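Local coordinates for protein VP1 (New Jersey polyomavirus-2013, PDB 6Y5Y) that builds the polyomavirus capsid as a pentamer-forming major coat protein and binds sialylated glycan receptors, here 3'-sialyllactose, on its surface, at residues A37-E42 / V302-R307; P84-A89 / S275-C280; L128-M133 / L283-N288; I178-I183 / D213-V218. All coordinates share one frame; numbering follows the deposited sequence.

Interaction 1. Residues A37-E42 / V302-R307; sequences ATTEIE and VTLRKR. With MG (magnesium ion), chain B.
Leu304, Ala37 and Ile41 bury the most surface where 37-42 and 302-307 run antiparallel as neighbouring strands of the VP1 jelly roll. Thr39 holds Leu304 by both backbone N and O: Leu304 N donates to Thr39 O at 2.8 Å (N-H...O angle 167°), and Leu304 O accepts from Thr39 N at 3.0 Å. On the face shared by Thr39, Ile41, Val302 and Leu304, Leu304 CD1 reaches Ile41 CG1 at 3.7 Å, the two side chains crossing at a slant, while Thr39 CG2 runs alongside the leucine. Ile41 turns CG1 back beside its own backbone N (chi1 -58°), toward that methyl. The backbone N and O of Ile41 form a second reciprocal pair with Val302, Val302 N lying 2.7 Å from Ile41 O. At the Ala37 end, Lys306 N makes a weak hydrogen bond to Ala37 O, and the extended lysine chain passes over the alanine, CD 3.9 Å from Ala37 CA, before NZ bonds Asp36 O. At the other, Glu42 OE2 coordinates a magnesium ion at 2.5 Å and is hydrogen-bonded to Tyr299 OH. Strand 104-117 pairs with the far edge of 302-307 through Thr303 and Arg305, whose guanidinium is salt-bridged to Glu109.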
loop_
_atom_site.group_PDB
_atom_site.type_symbol
_atom_site.label_atom_id
_atom_site.label_comp_id
_atom_site.label_asym_id
_atom_site.label_seq_id
_atom_site.Cartn_x
_atom_site.Cartn_y
_atom_site.Cartn_z
ATOM N N ALA D 37 -20.263 -0.628 37.217
ATOM C CA ALA D 37 -19.876 0.662 36.664
ATOM C C ALA D 37 -19.694 0.655 35.148
ATOM O O ALA D 37 -19.590 1.732 34.555
ATOM C CB ALA D 37 -18.584 1.152 37.324
ATOM N N THR D 38 -19.645 -0.510 34.508
ATOM C CA THR D 38 -19.509 -0.585 33.059
ATOM C C THR D 38 -20.701 -1.314 32.455
ATOM O O THR D 38 -21.426 -2.038 33.142
ATOM C CB THR D 38 -18.214 -1.296 32.645
ATOM O OG1 THR D 38 -18.378 -2.711 32.790
ATOM C CG2 THR D 38 -17.045 -0.837 33.508
ATOM N N THR D 39 -20.901 -1.100 31.154
ATOM C CA THR D 39 -21.903 -1.820 30.382
ATOM C C THR D 39 -21.422 -1.933 28.941
ATOM O O THR D 39 -20.519 -1.210 28.509
ATOM C CB THR D 39 -23.281 -1.141 30.442
ATOM O OG1 THR D 39 -24.289 -2.091 30.075
ATOM C CG2 THR D 39 -23.356 0.046 29.480
ATOM N N GLU D 40 -22.025 -2.862 28.200
ATOM C CA GLU D 40 -21.672 -3.100 26.807
ATOM C C GLU D 40 -22.925 -3.061 25.949
ATOM O O GLU D 40 -23.991 -3.509 26.379
ATOM C CB GLU D 40 -20.971 -4.445 26.619
ATOM C CG GLU D 40 -19.556 -4.472 27.148
ATOM C CD GLU D 40 -18.807 -5.712 26.718
ATOM O OE1 GLU D 40 -19.450 -6.622 26.155
ATOM O OE2 GLU D 40 -17.577 -5.775 26.941
ATOM N N ILE D 41 -22.781 -2.535 24.734
ATOM C CA ILE D 41 -23.885 -2.364 23.796
ATOM C C ILE D 41 -23.482 -2.981 22.465
ATOM O O ILE D 41 -22.400 -2.686 21.946
ATOM C CB ILE D 41 -24.241 -0.875 23.610
ATOM C CG1 ILE D 41 -24.617 -0.244 24.954
ATOM C CG2 ILE D 41 -25.359 -0.705 22.609
ATOM C CD1 ILE D 41 -25.744 -0.956 25.653
ATOM N N GLU D 42 -24.351 -3.828 21.909
ATOM C CA GLU D 42 -24.138 -4.422 20.596
ATOM C C GLU D 42 -25.286 -4.045 19.674
ATOM O O GLU D 42 -26.433 -3.918 20.116
ATOM C CB GLU D 42 -24.044 -5.941 20.673
ATOM C CG GLU D 42 -22.845 -6.465 21.432
ATOM C CD GLU D 42 -22.868 -7.976 21.537
ATOM O OE1 GLU D 42 -23.581 -8.499 22.424
ATOM O OE2 GLU D 42 -22.183 -8.640 20.723
ATOM N N VAL D 302 -19.898 -1.565 21.779
ATOM C CA VAL D 302 -19.374 -0.383 22.453
ATOM C C VAL D 302 -19.331 -0.664 23.949
ATOM O O VAL D 302 -20.324 -1.117 24.530
ATOM C CB VAL D 302 -20.223 0.861 22.142
ATOM C CG1 VAL D 302 -19.625 2.105 22.818
ATOM C CG2 VAL D 302 -20.356 1.046 20.630
ATOM N N THR D 303 -18.184 -0.402 24.567
ATOM C CA THR D 303 -18.012 -0.562 26.005
ATOM C C THR D 303 -18.041 0.809 26.668
ATOM O O THR D 303 -17.355 1.732 26.221
ATOM C CB THR D 303 -16.700 -1.273 26.328
ATOM O OG1 THR D 303 -16.668 -2.524 25.640
ATOM C CG2 THR D 303 -16.584 -1.521 27.839
ATOM N N LEU D 304 -18.842 0.942 27.722
ATOM C CA LEU D 304 -19.037 2.227 28.374
ATOM C C LEU D 304 -18.803 2.086 29.870
ATOM O O LEU D 304 -18.901 0.991 30.428
ATOM C CB LEU D 304 -20.440 2.785 28.120
ATOM C CG LEU D 304 -20.858 2.942 26.652
ATOM C CD1 LEU D 304 -21.709 1.762 26.210
ATOM C CD2 LEU D 304 -21.607 4.247 26.465
ATOM N N ARG D 305 -18.483 3.213 30.512
ATOM C CA ARG D 305 -18.303 3.274 31.957
ATOM C C ARG D 305 -18.982 4.527 32.491
ATOM O O ARG D 305 -19.324 5.440 31.740
ATOM C CB ARG D 305 -16.823 3.283 32.342
ATOM C CG ARG D 305 -16.115 4.556 31.937
ATOM C CD ARG D 305 -14.614 4.481 32.219
ATOM N NE ARG D 305 -13.915 5.621 31.641
ATOM C CZ ARG D 305 -12.596 5.719 31.520
ATOM N NH1 ARG D 305 -11.813 4.735 31.953
ATOM N NH2 ARG D 305 -12.061 6.805 30.972
ATOM N N LYS D 306 -19.142 4.584 33.811
ATOM C CA LYS D 306 -19.830 5.704 34.452
ATOM C C LYS D 306 -18.853 6.826 34.786
ATOM O O LYS D 306 -17.810 6.593 35.413
ATOM C CB LYS D 306 -20.544 5.238 35.724
ATOM C CG LYS D 306 -21.713 4.310 35.459
ATOM C CD LYS D 306 -22.248 3.729 36.759
ATOM C CE LYS D 306 -23.456 2.841 36.506
ATOM N NZ LYS D 306 -23.761 2.009 37.707
ATOM N N ARG D 307 -19.208 8.044 34.384
ATOM C CA ARG D 307 -18.390 9.229 34.605
ATOM C C ARG D 307 -19.234 10.301 35.276
ATOM O O ARG D 307 -20.329 10.618 34.802
ATOM C CB ARG D 307 -17.823 9.754 33.274
ATOM C CG ARG D 307 -17.135 11.108 33.373
ATOM C CD ARG D 307 -15.714 10.967 33.921
ATOM N NE ARG D 307 -14.814 10.379 32.935
ATOM C CZ ARG D 307 -13.506 10.613 32.880
ATOM N NH1 ARG D 307 -12.942 11.428 33.758
ATOM N NH2 ARG D 307 -12.766 10.038 31.939
HETATM MG MG MG B . -21.354 -10.780 21.591
#

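Interaction 2. Residues P84-A89 / S275-C280; sequences PQYSCA and SCADIC
Ser87 and Cys276 face each other as an antiparallel hydrogen-bonded pair: Ser87 N donates to Cys276 O at 2.8 Å, and Cys276 N returns a bond to Ser87 O at 2.9 Å. Their side chains lie on one face of the sheet, SG of Cys276 4.0 Å from Ser87 CB. Ser275 and Cys88 form the adjoining non-hydrogen-bonded pair, where the backbones draw close and the two CB atoms touch at 3.7 Å. Before Ser87 the chains diverge, and side chains take over. The Tyr86 ring, swung back beside its backbone N (chi1 -68°), brings CD1 to 3.8 Å from Ala277 CB, with Cys276 O near its plane at the edge. Farther along, Ile279 CD1 meets CB of Pro84 at 3.9 Å, the two side chains crossing at about a right angle.

The second shell holds the polar atoms. Tyr86 OH is hydrogen-bonded to Trp221 O and Tyr151 OH, Ser87 OG to Glu46 O, and the backbone N of Cys88 to Asp213 OD1. The contact lies at the heart of the jelly roll, with Tyr293 of strand 291-310 against Pro84 and Ile279, and Tyr151, Met153 and Ala155 of strand 150-157 against Ile279, Tyr86 and Ser275 respectively.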
loop_
_atom_site.group_PDB
_atom_site.type_symbol
_atom_site.label_atom_id
_atom_site.label_comp_id
_atom_site.label_asym_id
_atom_site.label_seq_id
_atom_site.Cartn_x
_atom_site.Cartn_y
_atom_site.Cartn_z
ATOM N N PRO D 84 -26.072 7.076 -2.055
ATOM C CA PRO D 84 -25.847 6.376 -0.782
ATOM C C PRO D 84 -25.817 7.350 0.389
ATOM O O PRO D 84 -25.352 8.482 0.259
ATOM C CB PRO D 84 -24.492 5.688 -0.990
ATOM C CG PRO D 84 -24.429 5.472 -2.478
ATOM C CD PRO D 84 -25.109 6.672 -3.094
ATOM N N GLN D 85 -26.342 6.899 1.532
ATOM C CA GLN D 85 -26.537 7.737 2.704
ATOM C C GLN D 85 -25.849 7.120 3.912
ATOM O O GLN D 85 -25.529 5.929 3.931
ATOM C CB GLN D 85 -28.033 7.929 3.010
ATOM C CG GLN D 85 -28.808 8.530 1.837
ATOM C CD GLN D 85 -30.009 7.679 1.416
ATOM O OE1 GLN D 85 -30.596 6.964 2.225
ATOM N NE2 GLN D 85 -30.376 7.767 0.145
ATOM N N TYR D 86 -25.648 7.947 4.936
ATOM C CA TYR D 86 -25.157 7.449 6.216
ATOM C C TYR D 86 -26.228 6.622 6.915
ATOM O O TYR D 86 -27.416 6.958 6.888
ATOM C CB TYR D 86 -24.735 8.612 7.121
ATOM C CG TYR D 86 -23.512 9.333 6.607
ATOM C CD1 TYR D 86 -22.232 8.830 6.844
ATOM C CD2 TYR D 86 -23.634 10.493 5.862
ATOM C CE1 TYR D 86 -21.105 9.473 6.354
ATOM C CE2 TYR D 86 -22.523 11.145 5.370
ATOM C CZ TYR D 86 -21.257 10.631 5.621
ATOM O OH TYR D 86 -20.159 11.289 5.112
ATOM N N SER D 87 -25.801 5.535 7.549
ATOM C CA SER D 87 -26.632 4.826 8.510
ATOM C C SER D 87 -26.403 5.406 9.899
ATOM O O SER D 87 -25.321 5.916 10.194
ATOM C CB SER D 87 -26.310 3.330 8.503
ATOM O OG SER D 87 -26.443 2.799 7.194
ATOM N N CYS D 88 -27.427 5.337 10.754
ATOM C CA CYS D 88 -27.250 5.826 12.119
ATOM C C CYS D 88 -28.351 5.293 13.025
ATOM O O CYS D 88 -29.421 4.882 12.566
ATOM C CB CYS D 88 -27.211 7.359 12.173
ATOM S SG CYS D 88 -28.755 8.217 11.737
ATOM N N ALA D 89 -28.063 5.306 14.327
ATOM C CA ALA D 89 -29.035 4.894 15.330
ATOM C C ALA D 89 -28.672 5.523 16.665
ATOM O O ALA D 89 -27.503 5.799 16.939
ATOM C CB ALA D 89 -29.092 3.368 15.474
ATOM N N SER D 275 -23.042 5.643 13.918
ATOM C CA SER D 275 -23.328 5.889 12.515
ATOM C C SER D 275 -22.196 5.335 11.665
ATOM O O SER D 275 -21.105 5.046 12.162
ATOM C CB SER D 275 -23.555 7.378 12.234
ATOM O OG SER D 275 -22.646 8.205 12.916
ATOM N N CYS D 276 -22.469 5.195 10.371
ATOM C CA CYS D 276 -21.484 4.594 9.484
ATOM C C CYS D 276 -21.923 4.723 8.040
ATOM O O CYS D 276 -23.063 5.084 7.734
ATOM C CB CYS D 276 -21.250 3.122 9.820
ATOM S SG CYS D 276 -22.687 2.090 9.479
ATOM N N ALA D 277 -21.001 4.358 7.154
ATOM C CA ALA D 277 -21.291 4.235 5.735
ATOM C C ALA D 277 -20.232 3.319 5.163
ATOM O O ALA D 277 -19.044 3.491 5.453
ATOM C CB ALA D 277 -21.278 5.588 5.029
ATOM N N ASP D 278 -20.658 2.340 4.376
ATOM C CA ASP D 278 -19.724 1.349 3.855
ATOM C C ASP D 278 -20.078 1.047 2.402
ATOM O O ASP D 278 -20.674 0.011 2.094
ATOM C CB ASP D 278 -19.740 0.099 4.734
ATOM C CG ASP D 278 -19.092 0.347 6.078
ATOM O OD1 ASP D 278 -17.846 0.463 6.115
ATOM O OD2 ASP D 278 -19.831 0.457 7.086
ATOM N N ILE D 279 -19.695 1.959 1.506
ATOM C CA ILE D 279 -19.727 1.680 0.073
ATOM C C ILE D 279 -18.558 0.764 -0.248
ATOM O O ILE D 279 -17.395 1.152 -0.087
ATOM C CB ILE D 279 -19.647 2.971 -0.760
ATOM C CG1 ILE D 279 -20.767 3.946 -0.407
ATOM C CG2 ILE D 279 -19.665 2.651 -2.260
ATOM C CD1 ILE D 279 -20.609 5.307 -1.067
ATOM N N CYS D 280 -18.856 -0.456 -0.699
ATOM C CA CYS D 280 -17.795 -1.416 -0.972
ATOM C C CYS D 280 -17.385 -1.474 -2.436
ATOM O O CYS D 280 -16.411 -2.157 -2.766
ATOM C CB CYS D 280 -18.213 -2.803 -0.480
ATOM S SG CYS D 280 -18.524 -2.827 1.278
#

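Interaction 3. Residues L128-M133 / L283-N288; sequences LLEAKM and LVKADN. With GAL (beta-D-galactopyranose), chain N; SIA (N-acetyl-alpha-neuraminic acid), chain C.
Lys285 and Glu130 meet where strand 271-284 of the VP1 jelly roll runs out into a loop beside the sialic acid site and joins the 128-133 loop, which contains a type II beta turn from Leu128 to Ala131. The lysine side chain links that junction to the glycan. Its CB sits near Glu130 O, 4.2 Å away, and CG leaves beside the backbone N (chi1 -81°). CD already nears the sialic acid carboxylate, 3.5 Å from O1A. A bend at chi3 (80°) then carries CE between O1A and Glu130 OE1, each 3.7 Å from it, the glutamate lying alongside and pointing the same way. At the tip NZ donates to O1A of the sialic acid at 2.7 Å and forms a salt bridge with Asp287 OD1 at 3.5 Å; Glu130 OE1 stays beyond salt-bridge range. The nearby acids probably favour the charged lysine and may steady its aim at the carboxylate.

The backbones are stitched by two bonds, Ala286 N to Glu130 O and Lys132 N to Val284 O, the latter 2.7 Å long. A water also donates to Glu130 O and weakly accepts from Asp287 N. Ala131 CB packs on Leu283 CG and Leu128 CB on Leu283 CD1. Glu66 and His69 also bond the sialic acid, and Asn288 ND2 adds a weak bond to O1A. Asp287 OD2 accepts from O4 of the galactose at 2.7 Å.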
loop_
_atom_site.group_PDB
_atom_site.type_symbol
_atom_site.label_atom_id
_atom_site.label_comp_id
_atom_site.label_asym_id
_atom_site.label_seq_id
_atom_site.Cartn_x
_atom_site.Cartn_y
_atom_site.Cartn_z
ATOM N N LEU D 128 -22.638 -11.988 -10.922
ATOM C CA LEU D 128 -23.553 -10.970 -10.423
ATOM C C LEU D 128 -24.695 -10.744 -11.409
ATOM O O LEU D 128 -24.461 -10.516 -12.599
ATOM C CB LEU D 128 -22.816 -9.656 -10.190
ATOM C CG LEU D 128 -21.972 -9.639 -8.915
ATOM C CD1 LEU D 128 -21.110 -8.384 -8.906
ATOM C CD2 LEU D 128 -22.867 -9.696 -7.697
ATOM N N LEU D 129 -25.921 -10.787 -10.894
ATOM C CA LEU D 129 -27.114 -10.610 -11.715
ATOM C C LEU D 129 -27.073 -9.282 -12.464
ATOM O O LEU D 129 -26.828 -8.229 -11.866
ATOM C CB LEU D 129 -28.345 -10.691 -10.810
ATOM C CG LEU D 129 -29.748 -10.518 -11.386
ATOM C CD1 LEU D 129 -30.076 -11.622 -12.375
ATOM C CD2 LEU D 129 -30.765 -10.474 -10.243
ATOM N N GLU D 130 -27.299 -9.345 -13.786
ATOM C CA GLU D 130 -27.373 -8.216 -14.722
ATOM C C GLU D 130 -26.030 -7.528 -14.957
ATOM O O GLU D 130 -25.974 -6.518 -15.679
ATOM C CB GLU D 130 -28.402 -7.170 -14.276
ATOM C CG GLU D 130 -29.848 -7.653 -14.310
ATOM C CD GLU D 130 -30.822 -6.629 -13.754
ATOM O OE1 GLU D 130 -30.476 -5.420 -13.717
ATOM O OE2 GLU D 130 -31.929 -7.036 -13.339
ATOM N N ALA D 131 -24.943 -8.063 -14.415
ATOM C CA ALA D 131 -23.657 -7.383 -14.478
ATOM C C ALA D 131 -22.922 -7.651 -15.785
ATOM O O ALA D 131 -23.030 -8.724 -16.389
ATOM C CB ALA D 131 -22.777 -7.794 -13.293
ATOM N N LYS D 132 -22.151 -6.648 -16.204
ATOM C CA LYS D 132 -21.300 -6.730 -17.387
ATOM C C LYS D 132 -20.358 -7.930 -17.313
ATOM O O LYS D 132 -19.883 -8.313 -16.239
ATOM C CB LYS D 132 -20.497 -5.434 -17.514
ATOM C CG LYS D 132 -19.394 -5.411 -18.563
ATOM C CD LYS D 132 -18.772 -4.008 -18.625
ATOM C CE LYS D 132 -17.679 -3.894 -19.684
ATOM N NZ LYS D 132 -18.153 -4.315 -21.032
ATOM N N MET D 133 -20.084 -8.522 -18.475
ATOM C CA MET D 133 -19.159 -9.647 -18.579
ATOM C C MET D 133 -17.726 -9.142 -18.713
ATOM O O MET D 133 -17.437 -8.301 -19.569
ATOM C CB MET D 133 -19.513 -10.534 -19.778
ATOM C CG MET D 133 -18.482 -11.630 -20.066
ATOM S SD MET D 133 -18.956 -12.705 -21.448
ATOM C CE MET D 133 -18.724 -11.587 -22.830
ATOM N N LEU D 283 -21.450 -2.209 -8.944
ATOM C CA LEU D 283 -21.823 -3.194 -9.949
ATOM C C LEU D 283 -22.013 -2.464 -11.273
ATOM O O LEU D 283 -22.545 -1.355 -11.299
ATOM C CB LEU D 283 -23.113 -3.910 -9.541
ATOM C CG LEU D 283 -23.796 -4.880 -10.521
ATOM C CD1 LEU D 283 -24.459 -6.006 -9.760
ATOM C CD2 LEU D 283 -24.823 -4.162 -11.396
ATOM N N VAL D 284 -21.551 -3.066 -12.367
ATOM C CA VAL D 284 -21.678 -2.475 -13.697
ATOM C C VAL D 284 -22.696 -3.285 -14.484
ATOM O O VAL D 284 -22.533 -4.500 -14.648
ATOM C CB VAL D 284 -20.335 -2.435 -14.447
ATOM C CG1 VAL D 284 -20.520 -1.895 -15.864
ATOM C CG2 VAL D 284 -19.306 -1.612 -13.671
ATOM N N LYS D 285 -23.717 -2.605 -15.001
ATOM C CA LYS D 285 -24.790 -3.257 -15.748
ATOM C C LYS D 285 -24.328 -3.666 -17.138
ATOM O O LYS D 285 -23.649 -2.909 -17.837
ATOM C CB LYS D 285 -25.999 -2.328 -15.879
ATOM C CG LYS D 285 -26.907 -2.294 -14.666
ATOM C CD LYS D 285 -28.249 -1.634 -14.990
ATOM C CE LYS D 285 -29.183 -2.597 -15.703
ATOM N NZ LYS D 285 -30.451 -1.932 -16.117
ATOM N N ALA D 286 -24.729 -4.868 -17.553
ATOM C CA ALA D 286 -24.357 -5.332 -18.884
ATOM C C ALA D 286 -25.011 -4.502 -19.989
ATOM O O ALA D 286 -24.383 -4.268 -21.023
ATOM C CB ALA D 286 -24.713 -6.807 -19.050
ATOM N N ASP D 287 -26.238 -4.024 -19.794
ATOM C CA ASP D 287 -26.951 -3.494 -20.958
ATOM C C ASP D 287 -26.668 -2.022 -21.247
ATOM O O ASP D 287 -26.753 -1.611 -22.408
ATOM C CB ASP D 287 -28.463 -3.727 -20.824
ATOM C CG ASP D 287 -29.067 -3.053 -19.616
ATOM O OD1 ASP D 287 -28.360 -2.296 -18.919
ATOM O OD2 ASP D 287 -30.271 -3.283 -19.368
ATOM N N ASN D 288 -26.321 -1.202 -20.246
ATOM C CA ASN D 288 -25.920 0.175 -20.528
ATOM C C ASN D 288 -24.581 0.566 -19.912
ATOM O O ASN D 288 -24.131 1.700 -20.123
ATOM C CB ASN D 288 -26.996 1.173 -20.065
ATOM C CG ASN D 288 -27.394 0.991 -18.616
ATOM O OD1 ASN D 288 -26.708 0.322 -17.840
ATOM N ND2 ASN D 288 -28.507 1.597 -18.238
HETATM C C1 GAL N . -33.982 1.024 -20.817
HETATM C C2 GAL N . -34.216 0.727 -19.342
HETATM C C3 GAL N . -32.884 0.797 -18.547
HETATM C C4 GAL N . -31.863 -0.123 -19.204
HETATM C C5 GAL N . -31.725 0.281 -20.664
HETATM C C6 GAL N . -30.752 -0.565 -21.470
HETATM O O2 GAL N . -35.134 1.663 -18.761
HETATM O O3 GAL N . -33.059 0.365 -17.212
HETATM O O4 GAL N . -32.303 -1.476 -19.123
HETATM O O5 GAL N . -32.992 0.177 -21.342
HETATM O O6 GAL N . -30.466 0.051 -22.715
HETATM C C1 SIA C . -31.365 1.648 -16.315
HETATM C C2 SIA C . -32.881 1.192 -16.128
HETATM C C3 SIA C . -33.194 0.527 -14.780
HETATM C C4 SIA C . -33.203 1.478 -13.578
HETATM C C5 SIA C . -34.133 2.665 -13.882
HETATM C C6 SIA C . -33.735 3.307 -15.230
HETATM C C7 SIA C . -34.647 4.469 -15.703
HETATM C C8 SIA C . -34.282 4.891 -17.144
HETATM C C9 SIA C . -34.998 6.166 -17.566
HETATM C C10 SIA C . -35.075 3.967 -11.992
HETATM C C11 SIA C . -34.868 5.168 -11.076
HETATM N N5 SIA C . -34.097 3.742 -12.899
HETATM O O1A SIA C . -30.503 0.811 -15.962
HETATM O O1B SIA C . -31.215 2.809 -16.814
HETATM O O4 SIA C . -33.644 0.823 -12.368
HETATM O O6 SIA C . -33.767 2.349 -16.280
HETATM O O7 SIA C . -36.013 4.096 -15.572
HETATM O O8 SIA C . -32.871 5.048 -17.302
HETATM O O9 SIA C . -34.534 6.502 -18.882
HETATM O O10 SIA C . -36.075 3.265 -11.889
HETATM O O HOH W 1 -27.998 -5.578 -17.447
#

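Interaction 4. Residues I178-I183 / D213-V218; sequences IPAKSI and DGFYPV
The Phe215 ring lies against the backbone of 180-183. One face is covered by Ser182 CA and Ile183 N: the alpha carbon makes a CH-pi contact, 3.8 Å from the ring centroid and displaced toward the rim, while the amide nitrogen stands over the centre. At the edge, in plane, Ala180 O approaches CE1 at 3.4 Å. Tyr216, the next residue, offers a face of its own ring to Ile183 CG2, which comes to 3.2 Å from CE2, a tight fit. With CG1 of Ile183 turned anti to the backbone N (chi1 -165°), CG2 is directed at the tyrosine, while CB packs on Phe215 CE2 at 3.5 Å.

Both segments are irregular loops of the excursion between strands 162-165 and 221-223 on the flank of the VP1 jelly roll. They are tied by one direct backbone bond, Ile183 N to Phe215 O at 3.1 Å. A water lies between Lys181 O and Gly214 O, within hydrogen-bonding distance of both. Trp221 braces the site twice, stacking edge-to-face with Tyr216 and donating from NE1 to Ile183 O. Tyr216 OH is hydrogen-bonded to Asp211 OD1, and Pro217 CD rests 3.5 Å from Ile183 O.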
loop_
_atom_site.group_PDB
_atom_site.type_symbol
_atom_site.label_atom_id
_atom_site.label_comp_id
_atom_site.label_asym_id
_atom_site.label_seq_id
_atom_site.Cartn_x
_atom_site.Cartn_y
_atom_site.Cartn_z
ATOM N N ILE D 178 -42.419 14.966 -1.465
ATOM C CA ILE D 178 -43.145 15.381 -0.267
ATOM C C ILE D 178 -43.769 14.135 0.347
ATOM O O ILE D 178 -44.709 13.569 -0.229
ATOM C CB ILE D 178 -44.205 16.446 -0.586
ATOM N N PRO D 179 -43.276 13.655 1.501
ATOM C CA PRO D 179 -42.175 14.251 2.269
ATOM C C PRO D 179 -40.800 13.982 1.660
ATOM O O PRO D 179 -40.663 13.118 0.789
ATOM C CB PRO D 179 -42.303 13.569 3.630
ATOM C CG PRO D 179 -42.836 12.218 3.299
ATOM C CD PRO D 179 -43.758 12.406 2.116
ATOM N N ALA D 180 -39.797 14.727 2.117
ATOM C CA ALA D 180 -38.449 14.577 1.588
ATOM C C ALA D 180 -37.899 13.188 1.892
ATOM O O ALA D 180 -38.052 12.667 3.000
ATOM C CB ALA D 180 -37.528 15.650 2.177
ATOM N N LYS D 181 -37.275 12.579 0.886
ATOM C CA LYS D 181 -36.572 11.315 1.053
ATOM C C LYS D 181 -35.122 11.510 1.471
ATOM O O LYS D 181 -34.464 10.538 1.860
ATOM C CB LYS D 181 -36.614 10.514 -0.246
ATOM C CG LYS D 181 -38.013 10.268 -0.765
ATOM C CD LYS D 181 -38.843 9.519 0.254
ATOM C CE LYS D 181 -39.308 8.189 -0.327
ATOM N NZ LYS D 181 -40.427 8.358 -1.301
ATOM N N SER D 182 -34.614 12.733 1.367
ATOM C CA SER D 182 -33.253 13.065 1.763
ATOM C C SER D 182 -33.194 14.573 1.959
ATOM O O SER D 182 -34.156 15.290 1.679
ATOM C CB SER D 182 -32.236 12.580 0.725
ATOM O OG SER D 182 -32.479 13.134 -0.556
ATOM N N ILE D 183 -32.056 15.052 2.453
ATOM C CA ILE D 183 -31.862 16.482 2.661
ATOM C C ILE D 183 -30.481 16.863 2.140
ATOM O O ILE D 183 -29.514 16.102 2.277
ATOM C CB ILE D 183 -32.056 16.870 4.144
ATOM C CG1 ILE D 183 -32.209 18.386 4.309
ATOM C CG2 ILE D 183 -30.918 16.351 4.995
ATOM C CD1 ILE D 183 -32.719 18.777 5.681
ATOM N N ASP D 213 -31.665 8.224 9.943
ATOM C CA ASP D 213 -31.070 7.144 9.169
ATOM C C ASP D 213 -31.541 7.201 7.718
ATOM O O ASP D 213 -32.699 7.526 7.436
ATOM C CB ASP D 213 -31.436 5.798 9.801
ATOM C CG ASP D 213 -30.945 4.617 8.995
ATOM O OD1 ASP D 213 -29.735 4.316 9.083
ATOM O OD2 ASP D 213 -31.765 3.983 8.286
ATOM N N GLY D 214 -30.627 6.883 6.796
ATOM C CA GLY D 214 -30.954 6.831 5.382
ATOM C C GLY D 214 -31.516 8.131 4.835
ATOM O O GLY D 214 -32.551 8.140 4.151
ATOM N N PHE D 215 -30.836 9.242 5.124
ATOM C CA PHE D 215 -31.371 10.569 4.820
ATOM C C PHE D 215 -30.326 11.578 4.353
ATOM O O PHE D 215 -30.666 12.471 3.569
ATOM C CB PHE D 215 -32.082 11.121 6.064
ATOM C CG PHE D 215 -33.067 12.215 5.779
ATOM C CD1 PHE D 215 -34.206 11.969 5.026
ATOM C CD2 PHE D 215 -32.864 13.489 6.285
ATOM C CE1 PHE D 215 -35.123 12.980 4.777
ATOM C CE2 PHE D 215 -33.775 14.507 6.038
ATOM C CZ PHE D 215 -34.903 14.251 5.281
ATOM N N TYR D 216 -29.076 11.489 4.820
ATOM C CA TYR D 216 -28.008 12.405 4.451
ATOM C C TYR D 216 -27.071 11.714 3.472
ATOM O O TYR D 216 -26.374 10.762 3.865
ATOM C CB TYR D 216 -27.246 12.854 5.701
ATOM C CG TYR D 216 -28.105 13.672 6.646
ATOM C CD1 TYR D 216 -28.967 13.056 7.555
ATOM C CD2 TYR D 216 -28.086 15.060 6.594
ATOM C CE1 TYR D 216 -29.768 13.804 8.402
ATOM C CE2 TYR D 216 -28.871 15.818 7.452
ATOM C CZ TYR D 216 -29.719 15.189 8.335
ATOM O OH TYR D 216 -30.510 15.954 9.161
ATOM N N PRO D 217 -27.034 12.121 2.203
ATOM C CA PRO D 217 -26.163 11.439 1.233
ATOM C C PRO D 217 -24.686 11.702 1.504
ATOM O O PRO D 217 -24.282 12.819 1.840
ATOM C CB PRO D 217 -26.591 12.036 -0.114
ATOM C CG PRO D 217 -28.022 12.520 0.125
ATOM C CD PRO D 217 -28.010 13.017 1.549
ATOM N N VAL D 218 -23.873 10.663 1.318
ATOM C CA VAL D 218 -22.442 10.808 1.585
ATOM C C VAL D 218 -21.788 11.734 0.565
ATOM O O VAL D 218 -20.781 12.385 0.871
ATOM C CB VAL D 218 -21.733 9.437 1.628
ATOM C CG1 VAL D 218 -22.453 8.475 2.549
ATOM C CG2 VAL D 218 -21.618 8.859 0.264
HETATM O O HOH W 2 -33.649 7.809 1.584
#

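The chain is the jelly-roll coat-protein part of a longer VP1, and interactions 1, 2 and 3 all reach the same sheet of it. Strand 271-284 serves both interaction 2 and interaction 3, whose centres are about 24 Å apart, and its neighbour 291-310 carries interaction 1. Interaction 3 supplies three of the nine residues of the glycan pocket; the magnesium-binding Glu42 belongs to interaction 1, on the opposite side of the chain's centre, with the two contact centres about 45 Å apart. Interaction 4 hangs on interaction 2, their centres about 12 Å apart: Pro84 O and Val218 N are 2.8 Å apart, a probable hydrogen bond. Nearest atoms of interactions 3 and 4 remain about 14 Å apart.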